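Local atomic coordinates of probable aminotransferase (Pseudomonas aeruginosa, PDB entry 5YKT), a protein that belongs to the class-III aminotransferases of the pyridoxal-phosphate-dependent superfamily and holds 4'-deoxy-4'-aminopyridoxal-5'-phosphate in its pocket. Residues 225-230 with 261-266. The protein carries 1 engineered substitution. Sequence-based numbering, arbitrary orientation.
With PMP (4'-deoxy-4'-aminopyridoxal-5'-phosphate), chain C.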
loop_
_atom_site.group_PDB
_atom_site.type_symbol
_atom_site.label_atom_id
_atom_site.label_comp_id
_atom_site.label_asym_id
_atom_site.label_seq_id
_atom_site.Cartn_x
_atom_site.Cartn_y
_atom_site.Cartn_z
ATOM N N THR A 225 -7.407 -16.255 -7.649
ATOM C CA THR A 225 -7.479 -16.141 -9.109
ATOM C C THR A 225 -8.296 -14.957 -9.572
ATOM O O THR A 225 -9.255 -14.548 -8.915
ATOM C CB THR A 225 -8.104 -17.414 -9.723
ATOM O OG1 THR A 225 -8.003 -17.371 -11.154
ATOM C CG2 THR A 225 -9.575 -17.633 -9.300
ATOM N N GLU A 226 -7.931 -14.408 -10.733
ATOM C CA GLU A 226 -8.885 -13.589 -11.466
ATOM C C GLU A 226 -9.945 -14.540 -12.040
ATOM O O GLU A 226 -9.642 -15.690 -12.332
ATOM C CB GLU A 226 -8.226 -12.878 -12.625
ATOM C CG GLU A 226 -7.175 -11.854 -12.263
ATOM C CD GLU A 226 -6.715 -11.126 -13.498
ATOM O OE1 GLU A 226 -7.333 -10.093 -13.816
ATOM O OE2 GLU A 226 -5.781 -11.627 -14.179
ATOM N N PRO A 227 -11.183 -14.063 -12.211
ATOM C CA PRO A 227 -12.207 -14.929 -12.842
ATOM C C PRO A 227 -12.031 -15.089 -14.354
ATOM O O PRO A 227 -12.631 -15.989 -14.972
ATOM C CB PRO A 227 -13.504 -14.211 -12.506
ATOM C CG PRO A 227 -13.123 -12.753 -12.404
ATOM C CD PRO A 227 -11.712 -12.722 -11.866
ATOM N N PHE A 228 -11.208 -14.226 -14.935
ATOM C CA PHE A 228 -10.911 -14.177 -16.347
ATOM C C PHE A 228 -9.504 -13.595 -16.322
ATOM O O PHE A 228 -9.312 -12.501 -15.767
ATOM C CB PHE A 228 -11.949 -13.236 -16.973
ATOM C CG PHE A 228 -11.940 -13.165 -18.464
ATOM C CD1 PHE A 228 -10.931 -12.500 -19.140
ATOM C CD2 PHE A 228 -13.023 -13.659 -19.191
ATOM C CE1 PHE A 228 -10.958 -12.413 -20.516
ATOM C CE2 PHE A 228 -13.051 -13.554 -20.582
ATOM C CZ PHE A 228 -12.017 -12.927 -21.234
ATOM N N MET A 229 -8.492 -14.319 -16.816
ATOM C CA MET A 229 -7.117 -13.829 -16.634
ATOM C C MET A 229 -6.866 -12.657 -17.564
ATOM O O MET A 229 -7.302 -12.698 -18.717
ATOM C CB MET A 229 -6.082 -14.918 -16.868
ATOM C CG MET A 229 -6.295 -16.143 -15.991
ATOM S SD MET A 229 -5.033 -17.413 -16.216
ATOM C CE MET A 229 -3.608 -16.661 -15.408
ATOM N N THR A 230 -6.213 -11.620 -17.063
ATOM C CA THR A 230 -5.961 -10.396 -17.817
ATOM C C THR A 230 -4.508 -9.949 -17.829
ATOM O O THR A 230 -4.210 -8.934 -18.445
ATOM C CB THR A 230 -6.817 -9.218 -17.289
ATOM O OG1 THR A 230 -6.384 -8.890 -15.960
ATOM C CG2 THR A 230 -8.285 -9.573 -17.317
ATOM N N THR A 261 -9.599 -6.863 -9.647
ATOM C CA THR A 261 -8.859 -5.627 -9.861
ATOM C C THR A 261 -8.927 -5.144 -11.316
ATOM O O THR A 261 -9.043 -3.936 -11.538
ATOM C CB THR A 261 -7.411 -5.810 -9.380
ATOM O OG1 THR A 261 -7.447 -6.030 -7.962
ATOM C CG2 THR A 261 -6.536 -4.587 -9.657
ATOM N N HIS A 262 -8.838 -6.068 -12.269
ATOM C CA HIS A 262 -9.085 -5.761 -13.683
ATOM C C HIS A 262 -10.466 -6.140 -14.197
ATOM O O HIS A 262 -11.038 -5.420 -15.041
ATOM C CB HIS A 262 -8.047 -6.438 -14.586
ATOM C CG HIS A 262 -6.716 -5.773 -14.573
ATOM N ND1 HIS A 262 -5.606 -6.353 -15.146
ATOM C CD2 HIS A 262 -6.326 -4.558 -14.132
ATOM C CE1 HIS A 262 -4.577 -5.533 -15.009
ATOM N NE2 HIS A 262 -4.986 -4.441 -14.387
ATOM N N THR A 263 -10.997 -7.276 -13.754
ATOM C CA THR A 263 -12.246 -7.793 -14.300
ATOM C C THR A 263 -13.477 -6.980 -13.871
ATOM O O THR A 263 -14.563 -7.211 -14.390
ATOM C CB THR A 263 -12.431 -9.290 -14.028
ATOM O OG1 THR A 263 -12.393 -9.530 -12.627
ATOM C CG2 THR A 263 -11.370 -10.096 -14.720
ATOM N N ILE A 264 -13.305 -6.003 -12.992
ATOM C CA ILE A 264 -14.309 -4.961 -12.741
ATOM C C ILE A 264 -14.743 -4.234 -14.029
ATOM O O ILE A 264 -15.826 -3.671 -14.088
ATOM C CB ILE A 264 -13.836 -3.971 -11.651
ATOM C CG1 ILE A 264 -14.966 -3.077 -11.135
ATOM C CG2 ILE A 264 -12.678 -3.128 -12.162
ATOM C CD1 ILE A 264 -16.166 -3.815 -10.590
ATOM N N SER A 265 -13.937 -4.316 -15.092
ATOM C CA SER A 265 -14.387 -3.830 -16.400
ATOM C C SER A 265 -15.629 -4.529 -16.956
ATOM O O SER A 265 -16.262 -3.998 -17.861
ATOM C CB SER A 265 -13.271 -3.950 -17.422
ATOM O OG SER A 265 -12.978 -5.318 -17.695
ATOM N N CYS A 266 -15.949 -5.720 -16.460
ATOM C CA CYS A 266 -17.094 -6.505 -16.943
ATOM C C CYS A 266 -18.454 -5.907 -16.626
ATOM O O CYS A 266 -19.421 -6.165 -17.332
ATOM C CB CYS A 266 -17.022 -7.900 -16.354
ATOM S SG CYS A 266 -18.173 -9.091 -17.048
HETATM N N1 PMP C . -4.598 -8.042 -8.913
HETATM C C2 PMP C . -4.620 -7.938 -10.259
HETATM C C2A PMP C . -5.504 -8.819 -11.099
HETATM C C3 PMP C . -3.798 -6.912 -10.911
HETATM O O3 PMP C . -3.785 -6.767 -12.255
HETATM C C4 PMP C . -2.936 -6.045 -10.098
HETATM C C4A PMP C . -2.092 -5.004 -10.776
HETATM N N4A PMP C . -2.925 -4.193 -11.653
HETATM C C5 PMP C . -2.996 -6.263 -8.639
HETATM C C6 PMP C . -3.816 -7.263 -8.134
HETATM C C5A PMP C . -2.126 -5.448 -7.714
HETATM O O4P PMP C . -2.538 -4.089 -7.675
HETATM P P PMP C . -1.490 -3.038 -7.061
HETATM O O1P PMP C . -0.331 -2.951 -7.989
HETATM O O2P PMP C . -1.182 -3.596 -5.684
HETATM O O3P PMP C . -2.278 -1.761 -7.033
HETATM O O HOH W 1 -9.084 -8.929 -12.180
#
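In the PMP pocket of this class-III aminotransferase, His262 and Thr230 meet between two loops that follow the neighbouring parallel strands 220-225 and 255-259. His262 ND1 donates to Thr230 OG1 at 2.8 Å, with the hydroxyl at the ring edge and only 3° out of its plane. Thr230 OG1 donates to Glu226 OE1 (2.6 Å), on that oxygen's syn lone pair, while Thr230 N reaches Glu226 OE2 at 2.9 Å from above the carboxylate plane. With OG1 set between its backbone N and carbonyl carbon (chi1 66°), Thr230 links ring and carboxylate, whose planes lie 66° apart. A water extends the bridge, donating to Glu226 OE1 and accepting from His262 N. PMP O3 sits over one face of the imidazole, 3.1 Å from His262 CE1, and PMP C2A rests against the Glu226 carboxylate. Thr263 OG1, hydrogen-bonded to Glu260, lies 3.3 Å from Pro227 CG, and the Thr263 methyl packs against Phe228 CB. Because Thr230 OG1 points its hydrogen at Glu226 OE1, it can accept the N-H of His262 ND1; this chain of bonds is consistent with a set rotation of the imidazole, with PMP O3 over one face.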